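Local coordinates for protein hydroxyethylphosphonate dioxygenase (Streptomyces albus, PDB 6B9R) that probably uses a non-haem iron centre and dioxygen to cleave the carbon-carbon bond of 2-hydroxyethylphosphonate, yielding hydroxymethylphosphonate and formate, at residues G159-Y164 / H190-R195; P107-R112 / E125-L130; D137-L142 / G169-V174. All blocks are in the same frame, centred on the assembly; numbering follows the deposited sequence.

How the contacts relate
Contacts 1 and 2 both line the pocket where 2-hydroxyethylphosphonate binds beside the iron. Contact 1 brings in the metal ligand His190 together with Phe192, and contact 2 supplies Tyr109, Tyr111 and Ile127. Their centres lie about 11 Å apart. They are tied by a probable hydrogen bond between Ser191 OG and Tyr108 OH (2.8 Å) and another between Phe192 N and Tyr109 OH (3.0 Å). Contact 3 is at the surface, its centre about 11 Å from that of contact 1 and about 19 Å from that of contact 2. It shares a sheet with contact 1, since strands 161-167 and 170-175 are neighbours joined by Val174 N to Tyr163 O.

Contact 1 of 3, residues G159-Y164 / H190-R195; sequences GPVNYY and HSFTAR. With FE (Fe (III) ion), chain E; 2HE ((2-hydroxyethyl)phosphonic acid), chain F.
Phe192, its CG opposite its own carbonyl carbon (chi1 -51°), lies alongside Tyr163, whose CG is opposite the backbone N (chi1 -179°); as a non-hydrogen-bonded pair they leave the same face of the two antiparallel strands, and these torsions set the rings side by side. The rings meet obliquely, planes 36° apart, and Tyr163 CD1 presses to 3.2 Å from Phe192 CE2. Val161 CG1 reaches the phenyl edge at CD2. Side chains of Met129, Thr155 and Phe157 also pack here.

On the other face, Tyr164 and Thr193 cross at about a right angle, and their hydroxyls OH and OG1 share a 2.8 Å hydrogen bond. Asn162 ND2 adds a weak bond to the same phenol oxygen and also bonds to Asp136 OD1. Asn162 OD1 accepts a hydrogen bond from Arg195 NH2 at 2.9 Å. A bend along the arginine chain folds its guanidinium over Pro160, with NH1 3.3 Å from Pro160 CB; NH1 itself bonds to Met176 O. The backbone ladder pairs Asn162 with Thr193 and Tyr164 with Ser191, and Arg195 N closes it on Pro160 O at 2.8 Å.

At the far end His190 CB rests against Tyr164 O, and NE2 binds the iron at 2.2 Å. His149 and Gln153 are the other protein ligands, and O3 and O4 of the substrate chelate the metal. Phe192 CE1 stands 3.4 Å from substrate O4.

The strand pair thus has a face rich in polar groups and a largely apolar one. With ND1 bonded to Ala188 O and NE2 to iron, the imidazole is fixed in rotation, and the substrate hydroxyl is coordinated by the iron, with the phenyl edge beside it.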
loop_
_atom_site.group_PDB
_atom_site.type_symbol
_atom_site.label_atom_id
_atom_site.label_comp_id
_atom_site.label_asym_id
_atom_site.label_seq_id
_atom_site.Cartn_x
_atom_site.Cartn_y
_atom_site.Cartn_z
ATOM N N GLY A 159 -3.175 -30.632 19.103
ATOM C CA GLY A 159 -2.664 -31.970 19.254
ATOM C C GLY A 159 -1.164 -32.035 19.068
ATOM O O GLY A 159 -0.487 -31.008 18.931
ATOM N N PRO A 160 -0.614 -33.254 19.069
ATOM C CA PRO A 160 0.855 -33.443 19.054
ATOM C C PRO A 160 1.451 -33.312 17.657
ATOM O O PRO A 160 1.857 -34.285 17.013
ATOM C CB PRO A 160 1.007 -34.855 19.636
ATOM C CG PRO A 160 -0.241 -35.563 19.175
ATOM C CD PRO A 160 -1.337 -34.528 19.238
ATOM N N VAL A 161 1.511 -32.071 17.174
ATOM C CA VAL A 161 2.045 -31.743 15.858
ATOM C C VAL A 161 3.513 -31.361 15.992
ATOM O O VAL A 161 3.881 -30.587 16.889
ATOM C CB VAL A 161 1.241 -30.600 15.214
ATOM C CG1 VAL A 161 1.908 -30.151 13.917
ATOM C CG2 VAL A 161 -0.212 -31.038 14.960
ATOM N N ASN A 162 4.354 -31.900 15.112
ATOM C CA ASN A 162 5.740 -31.453 14.999
ATOM C C ASN A 162 5.837 -30.392 13.909
ATOM O O ASN A 162 5.304 -30.576 12.811
ATOM C CB ASN A 162 6.680 -32.619 14.673
ATOM C CG ASN A 162 7.113 -33.378 15.903
ATOM O OD1 ASN A 162 6.757 -33.013 17.026
ATOM N ND2 ASN A 162 7.893 -34.438 15.704
ATOM N N TYR A 163 6.534 -29.297 14.215
ATOM C CA TYR A 163 6.764 -28.188 13.297
ATOM C C TYR A 163 8.212 -28.233 12.821
ATOM O O TYR A 163 9.140 -28.227 13.636
ATOM C CB TYR A 163 6.469 -26.850 13.968
ATOM C CG TYR A 163 6.661 -25.660 13.055
ATOM C CD1 TYR A 163 6.007 -25.597 11.836
ATOM C CD2 TYR A 163 7.496 -24.606 13.407
ATOM C CE1 TYR A 163 6.169 -24.521 10.989
ATOM C CE2 TYR A 163 7.675 -23.521 12.543
ATOM C CZ TYR A 163 7.004 -23.489 11.351
ATOM O OH TYR A 163 7.169 -22.419 10.503
ATOM N N TYR A 164 8.400 -28.289 11.509
ATOM C CA TYR A 164 9.721 -28.319 10.896
ATOM C C TYR A 164 9.935 -27.038 10.109
ATOM O O TYR A 164 9.025 -26.571 9.420
ATOM C CB TYR A 164 9.864 -29.526 9.966
ATOM C CG TYR A 164 9.556 -30.841 10.633
ATOM C CD1 TYR A 164 8.245 -31.270 10.794
ATOM C CD2 TYR A 164 10.579 -31.657 11.101
ATOM C CE1 TYR A 164 7.958 -32.471 11.415
ATOM C CE2 TYR A 164 10.306 -32.859 11.722
ATOM C CZ TYR A 164 8.996 -33.264 11.870
ATOM O OH TYR A 164 8.721 -34.459 12.482
ATOM N N HIS A 190 8.842 -25.208 5.242
ATOM C CA HIS A 190 8.386 -25.804 6.493
ATOM C C HIS A 190 7.586 -27.072 6.217
ATOM O O HIS A 190 7.234 -27.380 5.073
ATOM C CB HIS A 190 7.574 -24.802 7.325
ATOM C CG HIS A 190 6.421 -24.187 6.594
ATOM N ND1 HIS A 190 6.562 -23.120 5.735
ATOM C CD2 HIS A 190 5.100 -24.488 6.606
ATOM C CE1 HIS A 190 5.380 -22.793 5.244
ATOM N NE2 HIS A 190 4.476 -23.607 5.760
ATOM N N SER A 191 7.341 -27.832 7.291
ATOM C CA SER A 191 6.549 -29.054 7.216
ATOM C C SER A 191 5.904 -29.321 8.569
ATOM O O SER A 191 6.260 -28.713 9.583
ATOM C CB SER A 191 7.401 -30.250 6.781
ATOM O OG SER A 191 6.579 -31.358 6.440
ATOM N N PHE A 192 4.944 -30.252 8.570
ATOM C CA PHE A 192 4.247 -30.674 9.782
ATOM C C PHE A 192 4.019 -32.177 9.748
ATOM O O PHE A 192 3.667 -32.733 8.704
ATOM C CB PHE A 192 2.881 -29.999 9.943
ATOM C CG PHE A 192 2.909 -28.516 9.823
ATOM C CD1 PHE A 192 2.787 -27.911 8.575
ATOM C CD2 PHE A 192 3.026 -27.717 10.950
ATOM C CE1 PHE A 192 2.787 -26.525 8.445
ATOM C CE2 PHE A 192 3.019 -26.318 10.831
ATOM C CZ PHE A 192 2.907 -25.729 9.571
ATOM N N THR A 193 4.218 -32.831 10.894
ATOM C CA THR A 193 3.892 -34.238 11.080
ATOM C C THR A 193 3.147 -34.406 12.401
ATOM O O THR A 193 3.077 -33.485 13.219
ATOM C CB THR A 193 5.150 -35.120 11.094
ATOM O OG1 THR A 193 5.959 -34.754 12.216
ATOM C CG2 THR A 193 5.965 -34.948 9.811
ATOM N N ALA A 194 2.600 -35.603 12.620
ATOM C CA ALA A 194 1.973 -35.961 13.888
ATOM C C ALA A 194 2.904 -36.877 14.670
ATOM O O ALA A 194 3.471 -37.816 14.104
ATOM C CB ALA A 194 0.625 -36.657 13.674
ATOM N N ARG A 195 3.051 -36.610 15.969
ATOM C CA ARG A 195 3.828 -37.492 16.834
ATOM C C ARG A 195 3.069 -38.749 17.221
ATOM O O ARG A 195 3.671 -39.667 17.789
ATOM C CB ARG A 195 4.258 -36.758 18.111
ATOM C CG ARG A 195 5.341 -35.725 17.882
ATOM C CD ARG A 195 5.970 -35.244 19.185
ATOM N NE ARG A 195 4.993 -34.711 20.132
ATOM C CZ ARG A 195 4.415 -33.515 20.025
ATOM N NH1 ARG A 195 3.546 -33.116 20.945
ATOM N NH2 ARG A 195 4.688 -32.722 18.986
HETATM FE FE FE E . 2.627 -23.094 4.750
HETATM O O3 2HE F . 2.304 -24.984 3.205
HETATM P P 2HE F . 2.052 -26.449 3.148
HETATM O O1 2HE F . 3.366 -27.222 2.633
HETATM O O2 2HE F . 0.805 -26.796 2.180
HETATM C CA 2HE F . 1.674 -26.939 4.846
HETATM C CB 2HE F . 0.824 -25.828 5.457
HETATM O O4 2HE F . 1.625 -24.697 5.835
HETATM O O HOH W 1 0.100 -22.924 4.411
#

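Contact 2 of 3, residues P107-R112 / E125-L130; sequences PYYEYR and EWISML. With 2HE ((2-hydroxyethyl)phosphonic acid), chain F.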
loop_
_atom_site.group_PDB
_atom_site.type_symbol
_atom_site.label_atom_id
_atom_site.label_comp_id
_atom_site.label_asym_id
_atom_site.label_seq_id
_atom_site.Cartn_x
_atom_site.Cartn_y
_atom_site.Cartn_z
ATOM N N PRO A 107 -0.470 -40.394 1.486
ATOM C CA PRO A 107 -1.165 -39.174 1.924
ATOM C C PRO A 107 -0.381 -38.467 3.018
ATOM O O PRO A 107 0.131 -39.097 3.946
ATOM C CB PRO A 107 -2.512 -39.697 2.438
ATOM C CG PRO A 107 -2.712 -41.001 1.718
ATOM C CD PRO A 107 -1.335 -41.587 1.561
ATOM N N TYR A 108 -0.267 -37.153 2.894
ATOM C CA TYR A 108 0.548 -36.367 3.810
ATOM C C TYR A 108 -0.244 -35.286 4.528
ATOM O O TYR A 108 -0.081 -35.113 5.739
ATOM C CB TYR A 108 1.737 -35.743 3.047
ATOM C CG TYR A 108 2.878 -35.315 3.944
ATOM C CD1 TYR A 108 3.904 -36.199 4.269
ATOM C CD2 TYR A 108 2.915 -34.035 4.491
ATOM C CE1 TYR A 108 4.946 -35.816 5.100
ATOM C CE2 TYR A 108 3.948 -33.641 5.324
ATOM C CZ TYR A 108 4.959 -34.538 5.632
ATOM O OH TYR A 108 5.991 -34.143 6.461
ATOM N N TYR A 109 -1.117 -34.572 3.816
ATOM C CA TYR A 109 -1.996 -33.567 4.400
ATOM C C TYR A 109 -3.400 -33.743 3.836
ATOM O O TYR A 109 -3.569 -34.153 2.686
ATOM C CB TYR A 109 -1.562 -32.133 4.067
ATOM C CG TYR A 109 -0.227 -31.656 4.594
ATOM C CD1 TYR A 109 0.166 -31.890 5.907
ATOM C CD2 TYR A 109 0.623 -30.919 3.778
ATOM C CE1 TYR A 109 1.381 -31.424 6.379
ATOM C CE2 TYR A 109 1.836 -30.449 4.238
ATOM C CZ TYR A 109 2.211 -30.702 5.540
ATOM O OH TYR A 109 3.422 -30.227 5.991
ATOM N N GLU A 110 -4.406 -33.428 4.647
ATOM C CA GLU A 110 -5.732 -33.098 4.135
ATOM C C GLU A 110 -5.989 -31.623 4.386
ATOM O O GLU A 110 -5.894 -31.166 5.533
ATOM C CB GLU A 110 -6.850 -33.917 4.794
ATOM C CG GLU A 110 -8.230 -33.534 4.217
ATOM C CD GLU A 110 -9.418 -34.163 4.936
ATOM O OE1 GLU A 110 -9.217 -34.836 5.960
ATOM O OE2 GLU A 110 -10.561 -33.967 4.463
ATOM N N TYR A 111 -6.310 -30.892 3.316
ATOM C CA TYR A 111 -6.605 -29.466 3.364
ATOM C C TYR A 111 -8.108 -29.224 3.306
ATOM O O TYR A 111 -8.827 -29.904 2.568
ATOM C CB TYR A 111 -5.979 -28.713 2.188
ATOM C CG TYR A 111 -4.482 -28.769 2.027
ATOM C CD1 TYR A 111 -3.880 -29.812 1.334
ATOM C CD2 TYR A 111 -3.673 -27.747 2.512
ATOM C CE1 TYR A 111 -2.512 -29.852 1.150
ATOM C CE2 TYR A 111 -2.297 -27.778 2.336
ATOM C CZ TYR A 111 -1.725 -28.835 1.653
ATOM O OH TYR A 111 -0.364 -28.871 1.462
ATOM N N ARG A 112 -8.570 -28.224 4.054
ATOM C CA ARG A 112 -9.952 -27.759 3.979
ATOM C C ARG A 112 -9.957 -26.237 4.025
ATOM O O ARG A 112 -9.308 -25.646 4.895
ATOM C CB ARG A 112 -10.798 -28.331 5.135
ATOM C CG ARG A 112 -11.004 -29.837 5.056
ATOM C CD ARG A 112 -11.894 -30.349 6.178
ATOM N NE ARG A 112 -11.846 -31.803 6.270
ATOM C CZ ARG A 112 -12.241 -32.494 7.337
ATOM N NH1 ARG A 112 -12.715 -31.864 8.406
ATOM N NH2 ARG A 112 -12.154 -33.818 7.333
ATOM N N GLU A 125 -6.332 -22.249 5.897
ATOM C CA GLU A 125 -6.638 -23.649 5.666
ATOM C C GLU A 125 -6.566 -24.405 6.984
ATOM O O GLU A 125 -5.635 -24.205 7.771
ATOM C CB GLU A 125 -5.676 -24.274 4.637
ATOM C CG GLU A 125 -5.679 -23.581 3.274
ATOM C CD GLU A 125 -6.840 -24.009 2.393
ATOM O OE1 GLU A 125 -6.888 -25.194 2.010
ATOM O OE2 GLU A 125 -7.702 -23.156 2.086
ATOM N N TRP A 126 -7.588 -25.215 7.236
ATOM C CA TRP A 126 -7.508 -26.315 8.181
ATOM C C TRP A 126 -6.705 -27.425 7.520
ATOM O O TRP A 126 -6.964 -27.766 6.363
ATOM C CB TRP A 126 -8.928 -26.775 8.518
ATOM C CG TRP A 126 -9.086 -27.983 9.402
ATOM C CD1 TRP A 126 -9.387 -27.986 10.736
ATOM C CD2 TRP A 126 -9.005 -29.364 9.006
ATOM N NE1 TRP A 126 -9.479 -29.281 11.196
ATOM C CE2 TRP A 126 -9.248 -30.144 10.156
ATOM C CE3 TRP A 126 -8.731 -30.014 7.795
ATOM C CZ2 TRP A 126 -9.231 -31.541 10.131
ATOM C CZ3 TRP A 126 -8.721 -31.407 7.768
ATOM C CH2 TRP A 126 -8.971 -32.151 8.929
ATOM N N ILE A 127 -5.705 -27.970 8.220
ATOM C CA ILE A 127 -4.846 -28.984 7.612
ATOM C C ILE A 127 -4.534 -30.055 8.648
ATOM O O ILE A 127 -3.935 -29.764 9.688
ATOM C CB ILE A 127 -3.536 -28.402 7.047
ATOM C CG1 ILE A 127 -3.817 -27.201 6.126
ATOM C CG2 ILE A 127 -2.775 -29.499 6.304
ATOM C CD1 ILE A 127 -2.578 -26.485 5.648
ATOM N N SER A 128 -4.929 -31.295 8.369
ATOM C CA SER A 128 -4.616 -32.392 9.272
ATOM C C SER A 128 -3.297 -33.031 8.868
ATOM O O SER A 128 -3.028 -33.240 7.684
ATOM C CB SER A 128 -5.722 -33.446 9.281
ATOM O OG SER A 128 -5.768 -34.128 8.051
ATOM N N MET A 129 -2.476 -33.347 9.865
ATOM C CA MET A 129 -1.228 -34.051 9.615
ATOM C C MET A 129 -1.527 -35.531 9.425
ATOM O O MET A 129 -2.026 -36.189 10.344
ATOM C CB MET A 129 -0.258 -33.834 10.771
ATOM C CG MET A 129 0.475 -32.501 10.735
ATOM S SD MET A 129 -0.592 -31.077 11.058
ATOM C CE MET A 129 -0.793 -30.401 9.405
ATOM N N LEU A 130 -1.236 -36.055 8.235
ATOM C CA LEU A 130 -1.474 -37.465 7.953
ATOM C C LEU A 130 -0.214 -38.315 8.048
ATOM O O LEU A 130 -0.311 -39.542 7.950
ATOM C CB LEU A 130 -2.091 -37.635 6.559
ATOM C CG LEU A 130 -3.321 -36.788 6.241
ATOM C CD1 LEU A 130 -3.772 -37.012 4.787
ATOM C CD2 LEU A 130 -4.441 -37.078 7.232
HETATM O O3 2HE F . 2.304 -24.984 3.205
HETATM P P 2HE F . 2.052 -26.449 3.148
HETATM O O1 2HE F . 3.366 -27.222 2.633
HETATM O O2 2HE F . 0.805 -26.796 2.180
HETATM C CA 2HE F . 1.674 -26.939 4.846
HETATM C CB 2HE F . 0.824 -25.828 5.457
HETATM O O4 2HE F . 1.625 -24.697 5.835
HETATM O O HOH W 2 -8.144 -35.888 7.964
#
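Tyr111 and Ile127 lie side by side on a beta hairpin, strands 106-113 and 123-129, in a cupin-type barrel consistent with a non-haem iron dioxygenase. The hairpin's antiparallel ladder satisfies the inward-facing main-chain groups; Tyr111 bonds outward to Arg99, and Glu125 and Ile127 to Ala205 and Ile203 of the strands beyond. Glu110 pairs with Ser128, where Ser128 N gives a good bond to Glu110 O and the return bond from Glu110 N is weak. Arg112 and Trp126 exchange two bonds, with Arg112 N to Trp126 O at 2.8 Å, and Leu130 N reaches Tyr108 O at 2.9 Å. Tyr108 and Tyr109 form a classic bulge against Ile101 on the outer strand.

On the face carrying Glu110, Arg112, Trp126 and Ser128, charges are matched. Arg112 grips Glu110 side-on, NE and NH2 both approaching OE2 from the same face of the carboxylate; NE to OE2 is 3.1 Å. Ser98 OG is a further partner of OE2. A water donates to Glu110 OE1 and also hydrogen-bonds Ser128 OG. With NE and NH2 engaged in its plane, the guanidinium lies flat on the indole of Trp126, planes 10° apart, CZ 4.0 Å from the six-membered ring centroid, a cation-pi stack. Trp126 CG stands opposite its backbone N (chi1 175°), which lays the indole alongside the arginine chain.

The other face looks into the pocket. Met129 CE packs on Tyr109 CE1, and Tyr109 CB on Ile127 CG2. Glu125 OE1, against Tyr111 CB, makes a salt bridge with Arg99. Ile127 CD1 touches both Tyr111 CD2 and, at 3.5 Å, substrate CB. Tyr111 OH donates to substrate phosphonate O2, at the edge of the phenol ring, over a very short 2.5 Å.

Contact 3 of 3, residues D137-L142 / G169-V174; sequences DPDNPL and GRSHCV
The peptide plane joining His172 to Cys173 carries Pro138 on one face: Pro138 CB stands almost directly above His172 C, at 3.6 Å. At one end of this patch Pro138 CB and CG also lean on Ser171 O, and at the other Pro138 CD meets Cys173 CB at 3.9 Å. The imidazole of His172 belongs to the other side of strand 170-175, where it stacks on Phe165. The carboxylate of Asp139 only brushes the strand, OD1 lying 4.1 Å from Ser171 CB.

What presents the proline is a type I beta turn from Asp137 to Asn140, closed by Asn140 N on Asp137 O at 3.1 Å. An Asx turn reinforces it: Asp139 N meets Asp137 OD1 at 2.7 Å, from well above the carboxylate plane. Cys173 SG, opposite its backbone N (chi1 173°), runs on to Tyr164 of the neighbouring strand 161-167, and Ser171 OG is taken by Arg166.

The turn uses Asp137 O and OD1 on its own backbone N-H groups, and presents a hydrocarbon ring to the edge strand of the small three-stranded sheet. Between residues 137-142 and 169-174 the contact is van der Waals in kind, over a modest 193 Å² of buried surface.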
loop_
_atom_site.group_PDB
_atom_site.type_symbol
_atom_site.label_atom_id
_atom_site.label_comp_id
_atom_site.label_asym_id
_atom_site.label_seq_id
_atom_site.Cartn_x
_atom_site.Cartn_y
_atom_site.Cartn_z
ATOM N N ASP A 137 13.399 -35.713 15.005
ATOM C CA ASP A 137 14.591 -35.424 14.213
ATOM C C ASP A 137 14.206 -34.599 12.990
ATOM O O ASP A 137 13.426 -35.075 12.155
ATOM C CB ASP A 137 15.266 -36.730 13.793
ATOM C CG ASP A 137 16.488 -36.523 12.887
ATOM O OD1 ASP A 137 16.851 -35.372 12.555
ATOM O OD2 ASP A 137 17.094 -37.545 12.500
ATOM N N PRO A 138 14.732 -33.381 12.837
ATOM C CA PRO A 138 14.437 -32.599 11.622
ATOM C C PRO A 138 14.851 -33.289 10.336
ATOM O O PRO A 138 14.286 -32.979 9.279
ATOM C CB PRO A 138 15.229 -31.300 11.837
ATOM C CG PRO A 138 16.269 -31.646 12.853
ATOM C CD PRO A 138 15.638 -32.666 13.751
ATOM N N ASP A 139 15.816 -34.209 10.386
ATOM C CA ASP A 139 16.319 -34.886 9.199
ATOM C C ASP A 139 15.648 -36.233 8.962
ATOM O O ASP A 139 16.063 -36.969 8.062
ATOM C CB ASP A 139 17.837 -35.066 9.302
ATOM C CG ASP A 139 18.576 -33.740 9.352
ATOM O OD1 ASP A 139 18.212 -32.828 8.582
ATOM O OD2 ASP A 139 19.513 -33.604 10.164
ATOM N N ASN A 140 14.636 -36.569 9.749
ATOM C CA ASN A 140 13.837 -37.771 9.569
ATOM C C ASN A 140 13.341 -37.873 8.123
ATOM O O ASN A 140 12.663 -36.953 7.640
ATOM C CB ASN A 140 12.662 -37.732 10.549
ATOM C CG ASN A 140 11.865 -39.030 10.588
ATOM O OD1 ASN A 140 11.705 -39.715 9.582
ATOM N ND2 ASN A 140 11.346 -39.359 11.763
ATOM N N PRO A 141 13.644 -38.964 7.411
ATOM C CA PRO A 141 13.265 -39.054 5.992
ATOM C C PRO A 141 11.768 -39.110 5.742
ATOM O O PRO A 141 11.356 -38.974 4.584
ATOM C CB PRO A 141 13.948 -40.348 5.533
ATOM C CG PRO A 141 14.095 -41.148 6.775
ATOM C CD PRO A 141 14.389 -40.153 7.857
ATOM N N LEU A 142 10.943 -39.307 6.769
ATOM C CA LEU A 142 9.499 -39.283 6.573
ATOM C C LEU A 142 8.948 -37.872 6.408
ATOM O O LEU A 142 7.784 -37.722 6.024
ATOM C CB LEU A 142 8.791 -39.973 7.740
ATOM C CG LEU A 142 9.042 -41.472 7.891
ATOM C CD1 LEU A 142 8.406 -41.997 9.185
ATOM C CD2 LEU A 142 8.522 -42.237 6.676
ATOM N N GLY A 169 20.044 -22.870 5.414
ATOM C CA GLY A 169 20.628 -24.185 5.232
ATOM C C GLY A 169 20.529 -25.134 6.407
ATOM O O GLY A 169 21.093 -26.233 6.342
ATOM N N ARG A 170 19.833 -24.761 7.475
ATOM C CA ARG A 170 19.693 -25.611 8.649
ATOM C C ARG A 170 18.230 -25.986 8.834
ATOM O O ARG A 170 17.351 -25.118 8.782
ATOM C CB ARG A 170 20.231 -24.916 9.902
ATOM N N SER A 171 17.973 -27.277 9.040
ATOM C CA SER A 171 16.630 -27.766 9.313
ATOM C C SER A 171 16.423 -27.867 10.815
ATOM O O SER A 171 17.303 -28.332 11.544
ATOM C CB SER A 171 16.403 -29.136 8.669
ATOM O OG SER A 171 16.530 -29.061 7.261
ATOM N N HIS A 172 15.256 -27.428 11.274
ATOM C CA HIS A 172 14.889 -27.487 12.678
ATOM C C HIS A 172 13.570 -28.229 12.834
ATOM O O HIS A 172 12.735 -28.250 11.921
ATOM C CB HIS A 172 14.735 -26.091 13.293
ATOM C CG HIS A 172 15.872 -25.165 13.006
ATOM N ND1 HIS A 172 16.838 -24.862 13.941
ATOM C CD2 HIS A 172 16.188 -24.456 11.896
ATOM C CE1 HIS A 172 17.708 -24.017 13.416
ATOM N NE2 HIS A 172 17.335 -23.753 12.176
ATOM N N CYS A 173 13.382 -28.821 14.008
ATOM C CA CYS A 173 12.110 -29.417 14.400
ATOM C C CYS A 173 11.783 -28.985 15.821
ATOM O O CYS A 173 12.559 -29.247 16.748
ATOM C CB CYS A 173 12.151 -30.945 14.314
ATOM S SG CYS A 173 10.668 -31.730 14.993
ATOM N N VAL A 174 10.632 -28.346 15.997
ATOM C CA VAL A 174 10.154 -28.001 17.334
ATOM C C VAL A 174 8.821 -28.706 17.567
ATOM O O VAL A 174 7.839 -28.416 16.870
ATOM C CB VAL A 174 10.031 -26.478 17.507
ATOM C CG1 VAL A 174 9.353 -26.145 18.814
ATOM C CG2 VAL A 174 11.402 -25.821 17.443
#